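Local coordinates for protein proteolytically activated form of PPO4 Tyrosinase (Agaricus bisporus var. bisporus H97, PDB 4OUA) that catalyses the copper-dependent o-hydroxylation of monophenols and the oxidation of the resulting o-diphenols to reactive o-quinones, the initial step of melanin synthesis, at residues A34-Q39 with R162-R167; T133-V138 with S214-T219; T189-D194 with D275-L280. All coordinates share one frame; numbering follows the deposited sequence.

The segments follow one another as 34-39, 133-138, 162-167, 189-194, 214-219 and 275-280, so interaction 2 crosses both others along the chain, while interaction 1 closes before interaction 3 opens. Interactions 1 and 3 are neighbours, their centres 13 Å apart: both use the long connection between strand 158-162 and helix 201-224, and I165 O takes a weak hydrogen bond from R191 NH2. Interaction 2 stands apart, its centre 26 Å from that of interaction 1 and 18 Å from that of interaction 3. Together they tie this connection and an earlier loop to helices 25-39, 201-224 and 277-295; the last carries H282, a ligand of one of the two coppers.

Interaction 1 (A34-Q39 with R162-R167)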
loop_
_atom_site.group_PDB
_atom_site.type_symbol
_atom_site.label_atom_id
_atom_site.label_comp_id
_atom_site.label_asym_id
_atom_site.label_seq_id
_atom_site.Cartn_x
_atom_site.Cartn_y
_atom_site.Cartn_z
ATOM N N ALA A 34 10.231 -10.238 -8.799
ATOM C CA ALA A 34 8.787 -10.337 -8.976
ATOM C C ALA A 34 8.177 -8.994 -9.352
ATOM O O ALA A 34 7.239 -8.931 -10.148
ATOM C CB ALA A 34 8.135 -10.878 -7.714
ATOM N N LEU A 35 8.711 -7.922 -8.778
ATOM C CA LEU A 35 8.216 -6.580 -9.066
ATOM C C LEU A 35 8.528 -6.183 -10.507
ATOM O O LEU A 35 7.702 -5.572 -11.187
ATOM C CB LEU A 35 8.815 -5.568 -8.089
ATOM C CG LEU A 35 8.335 -4.126 -8.230
ATOM C CD1 LEU A 35 6.821 -4.054 -8.141
ATOM C CD2 LEU A 35 8.977 -3.255 -7.168
ATOM N N GLN A 36 9.723 -6.534 -10.968
ATOM C CA GLN A 36 10.098 -6.292 -12.353
ATOM C C GLN A 36 9.250 -7.162 -13.277
ATOM O O GLN A 36 8.897 -6.757 -14.382
ATOM C CB GLN A 36 11.589 -6.573 -12.564
ATOM C CG GLN A 36 12.090 -6.286 -13.971
ATOM C CD GLN A 36 12.183 -4.803 -14.267
ATOM O OE1 GLN A 36 12.866 -4.059 -13.561
ATOM N NE2 GLN A 36 11.494 -4.363 -15.314
ATOM N N ALA A 37 8.916 -8.356 -12.803
ATOM C CA ALA A 37 8.146 -9.310 -13.592
ATOM C C ALA A 37 6.735 -8.806 -13.880
ATOM O O ALA A 37 6.243 -8.923 -15.002
ATOM C CB ALA A 37 8.091 -10.652 -12.880
ATOM N N ILE A 38 6.084 -8.248 -12.864
ATOM C CA ILE A 38 4.715 -7.768 -13.013
ATOM C C ILE A 38 4.674 -6.396 -13.684
ATOM O O ILE A 38 3.650 -6.000 -14.243
ATOM C CB ILE A 38 3.989 -7.695 -11.654
ATOM C CG1 ILE A 38 4.679 -6.696 -10.725
ATOM C CG2 ILE A 38 3.931 -9.071 -11.010
ATOM C CD1 ILE A 38 3.995 -6.542 -9.385
ATOM N N GLN A 39 5.788 -5.672 -13.628
ATOM C CA GLN A 39 5.892 -4.392 -14.317
ATOM C C GLN A 39 6.089 -4.606 -15.814
ATOM O O GLN A 39 5.711 -3.764 -16.628
ATOM C CB GLN A 39 7.044 -3.556 -13.753
ATOM C CG GLN A 39 6.791 -2.984 -12.370
ATOM C CD GLN A 39 7.913 -2.069 -11.908
ATOM O OE1 GLN A 39 8.935 -1.932 -12.583
ATOM N NE2 GLN A 39 7.724 -1.434 -10.755
ATOM N N ARG A 162 18.781 -3.274 -12.416
ATOM C CA ARG A 162 18.127 -1.981 -12.252
ATOM C C ARG A 162 16.993 -2.070 -11.235
ATOM O O ARG A 162 16.306 -3.088 -11.137
ATOM C CB ARG A 162 17.610 -1.457 -13.594
ATOM C CG ARG A 162 16.537 -2.309 -14.255
ATOM C CD ARG A 162 16.221 -1.769 -15.646
ATOM N NE ARG A 162 15.065 -2.415 -16.261
ATOM C CZ ARG A 162 15.081 -3.641 -16.774
ATOM N NH1 ARG A 162 16.193 -4.362 -16.734
ATOM N NH2 ARG A 162 13.985 -4.151 -17.318
ATOM N N ASN A 163 16.816 -0.994 -10.475
ATOM C CA ASN A 163 15.852 -0.964 -9.382
ATOM C C ASN A 163 14.437 -0.657 -9.862
ATOM O O ASN A 163 14.162 0.450 -10.325
ATOM C CB ASN A 163 16.281 0.066 -8.338
ATOM C CG ASN A 163 15.560 -0.106 -7.017
ATOM O OD1 ASN A 163 14.566 -0.829 -6.926
ATOM N ND2 ASN A 163 16.056 0.561 -5.982
ATOM N N PRO A 164 13.532 -1.640 -9.745
ATOM C CA PRO A 164 12.132 -1.471 -10.144
ATOM C C PRO A 164 11.312 -0.735 -9.087
ATOM O O PRO A 164 10.154 -0.398 -9.329
ATOM C CB PRO A 164 11.644 -2.910 -10.307
ATOM C CG PRO A 164 12.458 -3.678 -9.325
ATOM C CD PRO A 164 13.813 -3.012 -9.287
ATOM N N ILE A 165 11.916 -0.489 -7.930
ATOM C CA ILE A 165 11.224 0.163 -6.823
ATOM C C ILE A 165 11.154 1.678 -7.006
ATOM O O ILE A 165 10.230 2.326 -6.515
ATOM C CB ILE A 165 11.906 -0.154 -5.475
ATOM C CG1 ILE A 165 11.913 -1.663 -5.228
ATOM C CG2 ILE A 165 11.208 0.565 -4.336
ATOM C CD1 ILE A 165 12.515 -2.062 -3.899
ATOM N N LEU A 166 12.127 2.238 -7.718
ATOM C CA LEU A 166 12.185 3.681 -7.924
ATOM C C LEU A 166 11.003 4.208 -8.735
ATOM O O LEU A 166 10.384 5.206 -8.368
ATOM C CB LEU A 166 13.494 4.071 -8.615
ATOM C CG LEU A 166 14.781 3.897 -7.805
ATOM C CD1 LEU A 166 15.957 4.518 -8.536
ATOM C CD2 LEU A 166 14.635 4.499 -6.418
ATOM N N ARG A 167 10.687 3.535 -9.835
ATOM C CA ARG A 167 9.672 4.034 -10.753
ATOM C C ARG A 167 9.087 2.927 -11.620
ATOM O O ARG A 167 9.728 1.902 -11.847
ATOM C CB ARG A 167 10.271 5.122 -11.645
ATOM C CG ARG A 167 11.389 4.610 -12.545
ATOM C CD ARG A 167 12.117 5.739 -13.250
ATOM N NE ARG A 167 12.798 6.626 -12.311
ATOM C CZ ARG A 167 14.032 6.432 -11.856
ATOM N NH1 ARG A 167 14.728 5.371 -12.244
ATOM N NH2 ARG A 167 14.571 7.298 -11.007
HETATM O O HOH W 1 15.111 -5.258 -12.007
#
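The amide of Q36 lies across one face of the R162 guanidinium, with OE1 above that plane and displaced toward its rim; the two planes are 48° apart, far from a parallel stack. Q36 NE2 and R162 NH2 are 3.2 Å apart, but both are donors and no bond joins them; NE2 gives its hydrogen bond to D40. The amide oxygen is tied instead to the R162 backbone by a water, which donates to Q36 OE1 at 3.0 Å and to R162 O at 2.6 Å. The chain of Q36 bends at chi2 (73°), bringing the amide against R162 and P164. The R167 guanidinium lies clear of the helix, with L166 CB over one face and a salt bridge to E199. The direct bond of the contact runs from Q39 NE2 to P164 O (3.0 Å, N-H...O 153°), the donor standing somewhat off the carbonyl plane. P164 CB touches both glutamine oxygens, 3.7 Å from Q36 OE1 and from Q39 OE1. L35 adds the apolar part, its CD2 meeting I165 CG1 at 3.9 Å. The loop leaves the hairpin of strands 148-152 and 158-162 and meets the last turns of helix 25-39, away from the copper site; its bend there is an Asx turn, N163 OD1 accepting from I165 N at 2.9 Å.

Interaction 2 (T133-V138 with S214-T219); sequences TGFALV and STREKT
G134 sits against R216 with their CA atoms 4.3 Å apart, so that a loop of the tyrosinase central domain rests its bare backbone on helix 201-224. No hydrogen bond crosses between the segments, and G134 CA lies 3.8 Å from T219 OG1. Around the arginine, the aliphatic chain of R216 runs past G134 O, which lies near the guanidinium plane at its edge, and F135 O is in plane at that edge too, 3.6 Å from R216 NH2. The bend at chi3 (-68°) carries the head alongside F135; the two side chains point the same way, ring and guanidinium planes only 10° apart, and NH2 approaches F135 CD1 obliquely at 3.5 Å. The charged end has its hydrogen bond outside, R216 NH1 with I379 O near the C-terminus, and the F135 ring makes a cation-pi contact with R376. A leucine in place of R216 would probably leave I379 O without this donor and the F135 ring without the flat group beside it. Among the threonines and aliphatic groups, T215 CG2, set anti to the backbone N, reaches T133 O at 3.5 Å, and the L137 side chain crosses that of T215 at about a right angle, CD2 3.6 Å from OG1. T133 and L137 also touch I253 on helix 246-258, which bears the copper ligands H250 and H254. T215 OG1 bonds to E211 O one turn back, and T219 repeats the pattern: its OG1 donates to T215 O at 2.8 Å, meeting that carbonyl from the face opposite T219 N.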
loop_
_atom_site.group_PDB
_atom_site.type_symbol
_atom_site.label_atom_id
_atom_site.label_comp_id
_atom_site.label_asym_id
_atom_site.label_seq_id
_atom_site.Cartn_x
_atom_site.Cartn_y
_atom_site.Cartn_z
ATOM N N THR A 133 7.005 5.349 8.175
ATOM C CA THR A 133 7.210 6.780 7.972
ATOM C C THR A 133 7.218 7.563 9.283
ATOM O O THR A 133 7.827 8.630 9.373
ATOM C CB THR A 133 6.128 7.366 7.049
ATOM O OG1 THR A 133 4.848 7.261 7.683
ATOM C CG2 THR A 133 6.093 6.613 5.727
ATOM N N GLY A 134 6.546 7.027 10.297
ATOM C CA GLY A 134 6.441 7.693 11.581
ATOM C C GLY A 134 7.693 7.582 12.432
ATOM O O GLY A 134 7.898 8.374 13.353
ATOM N N PHE A 135 8.533 6.598 12.128
ATOM C CA PHE A 135 9.761 6.385 12.886
ATOM C C PHE A 135 10.998 6.660 12.038
ATOM O O PHE A 135 12.025 7.106 12.549
ATOM C CB PHE A 135 9.812 4.960 13.439
ATOM C CG PHE A 135 11.067 4.653 14.200
ATOM C CD1 PHE A 135 11.167 4.953 15.547
ATOM C CD2 PHE A 135 12.151 4.069 13.567
ATOM C CE1 PHE A 135 12.326 4.676 16.250
ATOM C CE2 PHE A 135 13.311 3.790 14.263
ATOM C CZ PHE A 135 13.398 4.094 15.606
ATOM N N ALA A 136 10.896 6.383 10.743
ATOM C CA ALA A 136 12.003 6.621 9.822
ATOM C C ALA A 136 11.483 7.117 8.478
ATOM O O ALA A 136 11.337 6.341 7.536
ATOM C CB ALA A 136 12.830 5.359 9.643
ATOM N N LEU A 137 11.204 8.415 8.404
ATOM C CA LEU A 137 10.621 9.010 7.209
ATOM C C LEU A 137 11.541 8.851 6.003
ATOM O O LEU A 137 11.089 8.522 4.910
ATOM C CB LEU A 137 10.305 10.488 7.448
ATOM C CG LEU A 137 9.534 11.209 6.341
ATOM C CD1 LEU A 137 8.282 10.434 5.956
ATOM C CD2 LEU A 137 9.173 12.616 6.785
ATOM N N VAL A 138 12.835 9.078 6.207
ATOM C CA VAL A 138 13.805 8.883 5.138
ATOM C C VAL A 138 14.070 7.393 4.951
ATOM O O VAL A 138 14.719 6.763 5.785
ATOM C CB VAL A 138 15.131 9.611 5.427
ATOM C CG1 VAL A 138 16.090 9.439 4.265
ATOM C CG2 VAL A 138 14.878 11.084 5.695
ATOM N N SER A 214 7.808 16.263 12.587
ATOM C CA SER A 214 6.377 16.546 12.597
ATOM C C SER A 214 5.562 15.308 12.229
ATOM O O SER A 214 4.450 15.118 12.721
ATOM C CB SER A 214 6.050 17.691 11.638
ATOM O OG SER A 214 6.271 17.309 10.292
ATOM N N THR A 215 6.121 14.468 11.364
ATOM C CA THR A 215 5.435 13.260 10.921
ATOM C C THR A 215 5.264 12.261 12.062
ATOM O O THR A 215 4.227 11.608 12.171
ATOM C CB THR A 215 6.186 12.580 9.760
ATOM O OG1 THR A 215 6.133 13.419 8.600
ATOM C CG2 THR A 215 5.553 11.240 9.429
ATOM N N ARG A 216 6.282 12.144 12.909
ATOM C CA ARG A 216 6.214 11.246 14.056
ATOM C C ARG A 216 5.135 11.697 15.037
ATOM O O ARG A 216 4.404 10.877 15.592
ATOM C CB ARG A 216 7.566 11.166 14.769
ATOM C CG ARG A 216 7.501 10.436 16.103
ATOM C CD ARG A 216 8.847 10.395 16.807
ATOM N NE ARG A 216 9.813 9.557 16.103
ATOM C CZ ARG A 216 10.969 9.155 16.621
ATOM N NH1 ARG A 216 11.302 9.511 17.854
ATOM N NH2 ARG A 216 11.790 8.395 15.910
ATOM N N GLU A 217 5.043 13.007 15.243
ATOM C CA GLU A 217 4.051 13.571 16.149
ATOM C C GLU A 217 2.637 13.396 15.606
ATOM O O GLU A 217 1.712 13.085 16.356
ATOM C CB GLU A 217 4.341 15.050 16.403
ATOM C CG GLU A 217 5.639 15.303 17.152
ATOM C CD GLU A 217 5.880 16.776 17.419
ATOM O OE1 GLU A 217 5.518 17.605 16.556
ATOM O OE2 GLU A 217 6.426 17.104 18.494
ATOM N N LYS A 218 2.471 13.600 14.302
ATOM C CA LYS A 218 1.176 13.397 13.664
ATOM C C LYS A 218 0.728 11.945 13.794
ATOM O O LYS A 218 -0.438 11.668 14.079
ATOM C CB LYS A 218 1.223 13.792 12.187
ATOM C CG LYS A 218 1.253 15.286 11.920
ATOM C CD LYS A 218 0.804 15.575 10.493
ATOM C CE LYS A 218 0.986 17.037 10.121
ATOM N NZ LYS A 218 2.418 17.386 9.914
ATOM N N THR A 219 1.664 11.023 13.581
ATOM C CA THR A 219 1.367 9.597 13.644
ATOM C C THR A 219 1.012 9.167 15.060
ATOM O O THR A 219 0.104 8.364 15.265
ATOM C CB THR A 219 2.551 8.753 13.148
ATOM O OG1 THR A 219 2.908 9.160 11.821
ATOM C CG2 THR A 219 2.182 7.278 13.139
#

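Interaction 3 (T189-D194 with D275-L280); sequences TVRNPD and DPIFWL
R191 grips D275 side-on in a buried salt bridge, guanidinium and carboxylate nearly coplanar. NH2 donates to OD1 of D275 at 2.9 Å, while R191 NE is shared between D275 OD1 (3.1 Å) and OD2 (3.2 Å); both oxygens use their syn lone pairs. The extended chain from CG to NE delivers this edge of the arginine, and NH1 bonds in turn to I143 O. On its anti side, OD1 of D275 takes a third donor, I277 N, somewhat out of the carboxylate plane, at 3.1 Å and an almost straight 171°. D275 CG stands anti to the backbone N (chi1 -166°), which lets one carboxylate face the arginine and the following backbone together. This is a capping bond in the turn leading into helix 277-295, joined by the backbone bond from F278 N to D275 O. The positive guanidinium and the helix start would both be expected to favour a charged carboxylate here. The same helix carries the copper ligand H282, and the F278 ring meets those of H282 and H56. Outside the polar core, I277 covers one face of the R191 guanidinium, CB being the atom nearest NH2; the I277 side chain lies about 7 Å from that of H254. T189 packs beside D275 and P276: its CG2 is 4.1 Å from D275 N, and its OG1, hydrogen-bonded to Y168 N, lies 4.1 Å from P276 CD. P276 in turn touches Q39 of helix 25-39.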
loop_
_atom_site.group_PDB
_atom_site.type_symbol
_atom_site.label_atom_id
_atom_site.label_comp_id
_atom_site.label_asym_id
_atom_site.label_seq_id
_atom_site.Cartn_x
_atom_site.Cartn_y
_atom_site.Cartn_z
ATOM N N THR A 189 6.863 7.042 -14.016
ATOM C CA THR A 189 6.404 7.732 -12.816
ATOM C C THR A 189 7.514 8.617 -12.245
ATOM O O THR A 189 8.695 8.286 -12.338
ATOM C CB THR A 189 5.925 6.736 -11.746
ATOM O OG1 THR A 189 6.984 5.828 -11.420
ATOM C CG2 THR A 189 4.729 5.943 -12.264
ATOM N N VAL A 190 7.133 9.749 -11.662
ATOM C CA VAL A 190 8.117 10.715 -11.185
ATOM C C VAL A 190 7.861 11.170 -9.752
ATOM O O VAL A 190 6.721 11.418 -9.361
ATOM C CB VAL A 190 8.162 11.949 -12.099
ATOM C CG1 VAL A 190 8.920 13.076 -11.425
ATOM C CG2 VAL A 190 8.804 11.589 -13.430
ATOM N N ARG A 191 8.937 11.284 -8.979
ATOM C CA ARG A 191 8.856 11.726 -7.591
ATOM C C ARG A 191 9.455 13.117 -7.404
ATOM O O ARG A 191 10.600 13.364 -7.787
ATOM C CB ARG A 191 9.568 10.732 -6.671
ATOM C CG ARG A 191 8.945 9.350 -6.641
ATOM C CD ARG A 191 9.795 8.382 -5.834
ATOM N NE ARG A 191 9.307 7.011 -5.943
ATOM C CZ ARG A 191 9.954 5.946 -5.480
ATOM N NH1 ARG A 191 11.125 6.088 -4.874
ATOM N NH2 ARG A 191 9.431 4.736 -5.628
ATOM N N ASN A 192 8.677 14.018 -6.809
ATOM C CA ASN A 192 9.158 15.356 -6.474
ATOM C C ASN A 192 9.732 16.095 -7.684
ATOM O O ASN A 192 10.898 16.492 -7.675
ATOM C CB ASN A 192 10.215 15.265 -5.368
ATOM C CG ASN A 192 10.434 16.586 -4.652
ATOM O OD1 ASN A 192 9.496 17.358 -4.444
ATOM N ND2 ASN A 192 11.678 16.852 -4.270
ATOM N N PRO A 193 8.911 16.283 -8.729
ATOM C CA PRO A 193 9.367 16.886 -9.988
ATOM C C PRO A 193 9.647 18.385 -9.881
ATOM O O PRO A 193 9.036 19.075 -9.065
ATOM C CB PRO A 193 8.197 16.625 -10.939
ATOM C CG PRO A 193 7.008 16.565 -10.050
ATOM C CD PRO A 193 7.482 15.927 -8.775
ATOM N N ASP A 194 10.569 18.872 -10.706
ATOM C CA ASP A 194 10.896 20.294 -10.753
ATOM C C ASP A 194 9.980 21.035 -11.719
ATOM O O ASP A 194 8.983 20.485 -12.190
ATOM C CB ASP A 194 12.357 20.502 -11.161
ATOM C CG ASP A 194 13.329 20.216 -10.032
ATOM O OD1 ASP A 194 12.966 20.442 -8.858
ATOM O OD2 ASP A 194 14.459 19.769 -10.320
ATOM N N ASP A 275 3.112 4.547 -8.769
ATOM C CA ASP A 275 4.425 4.660 -8.145
ATOM C C ASP A 275 4.635 3.495 -7.180
ATOM O O ASP A 275 3.868 3.325 -6.235
ATOM C CB ASP A 275 4.567 6.000 -7.416
ATOM C CG ASP A 275 6.006 6.315 -7.037
ATOM O OD1 ASP A 275 6.746 5.392 -6.639
ATOM O OD2 ASP A 275 6.399 7.497 -7.139
ATOM N N PRO A 276 5.681 2.689 -7.423
ATOM C CA PRO A 276 5.994 1.488 -6.639
ATOM C C PRO A 276 6.055 1.728 -5.128
ATOM O O PRO A 276 5.794 0.810 -4.352
ATOM C CB PRO A 276 7.368 1.076 -7.172
ATOM C CG PRO A 276 7.388 1.590 -8.569
ATOM C CD PRO A 276 6.632 2.885 -8.532
ATOM N N ILE A 277 6.389 2.947 -4.716
ATOM C CA ILE A 277 6.506 3.251 -3.294
ATOM C C ILE A 277 5.130 3.371 -2.646
ATOM O O ILE A 277 5.011 3.426 -1.421
ATOM C CB ILE A 277 7.298 4.553 -3.056
ATOM C CG1 ILE A 277 7.863 4.583 -1.634
ATOM C CG2 ILE A 277 6.426 5.769 -3.325
ATOM C CD1 ILE A 277 8.673 5.818 -1.326
ATOM N N PHE A 278 4.096 3.410 -3.480
ATOM C CA PHE A 278 2.717 3.513 -3.015
ATOM C C PHE A 278 2.337 2.337 -2.122
ATOM O O PHE A 278 1.570 2.488 -1.171
ATOM C CB PHE A 278 1.765 3.600 -4.213
ATOM C CG PHE A 278 0.309 3.494 -3.853
ATOM C CD1 PHE A 278 -0.433 4.629 -3.574
ATOM C CD2 PHE A 278 -0.323 2.260 -3.816
ATOM C CE1 PHE A 278 -1.773 4.535 -3.251
ATOM C CE2 PHE A 278 -1.660 2.159 -3.493
ATOM C CZ PHE A 278 -2.387 3.298 -3.210
ATOM N N TRP A 279 2.885 1.168 -2.433
ATOM C CA TRP A 279 2.525 -0.062 -1.737
ATOM C C TRP A 279 3.244 -0.210 -0.398
ATOM O O TRP A 279 2.692 -0.770 0.551
ATOM C CB TRP A 279 2.814 -1.266 -2.632
ATOM C CG TRP A 279 2.147 -1.164 -3.965
ATOM C CD1 TRP A 279 2.726 -0.808 -5.148
ATOM C CD2 TRP A 279 0.763 -1.402 -4.251
ATOM N NE1 TRP A 279 1.791 -0.821 -6.155
ATOM C CE2 TRP A 279 0.577 -1.180 -5.631
ATOM C CE3 TRP A 279 -0.336 -1.786 -3.476
ATOM C CZ2 TRP A 279 -0.662 -1.331 -6.251
ATOM C CZ3 TRP A 279 -1.566 -1.934 -4.095
ATOM C CH2 TRP A 279 -1.718 -1.707 -5.468
ATOM N N LEU A 280 4.467 0.317 -0.344
ATOM C CA LEU A 280 5.220 0.307 0.904
ATOM C C LEU A 280 4.570 1.249 1.911
ATOM O O LEU A 280 4.593 1.005 3.120
ATOM C CB LEU A 280 6.680 0.702 0.667
ATOM C CG LEU A 280 7.560 -0.358 0.005
ATOM C CD1 LEU A 280 7.185 -0.530 -1.454
ATOM C CD2 LEU A 280 9.031 -0.005 0.143
#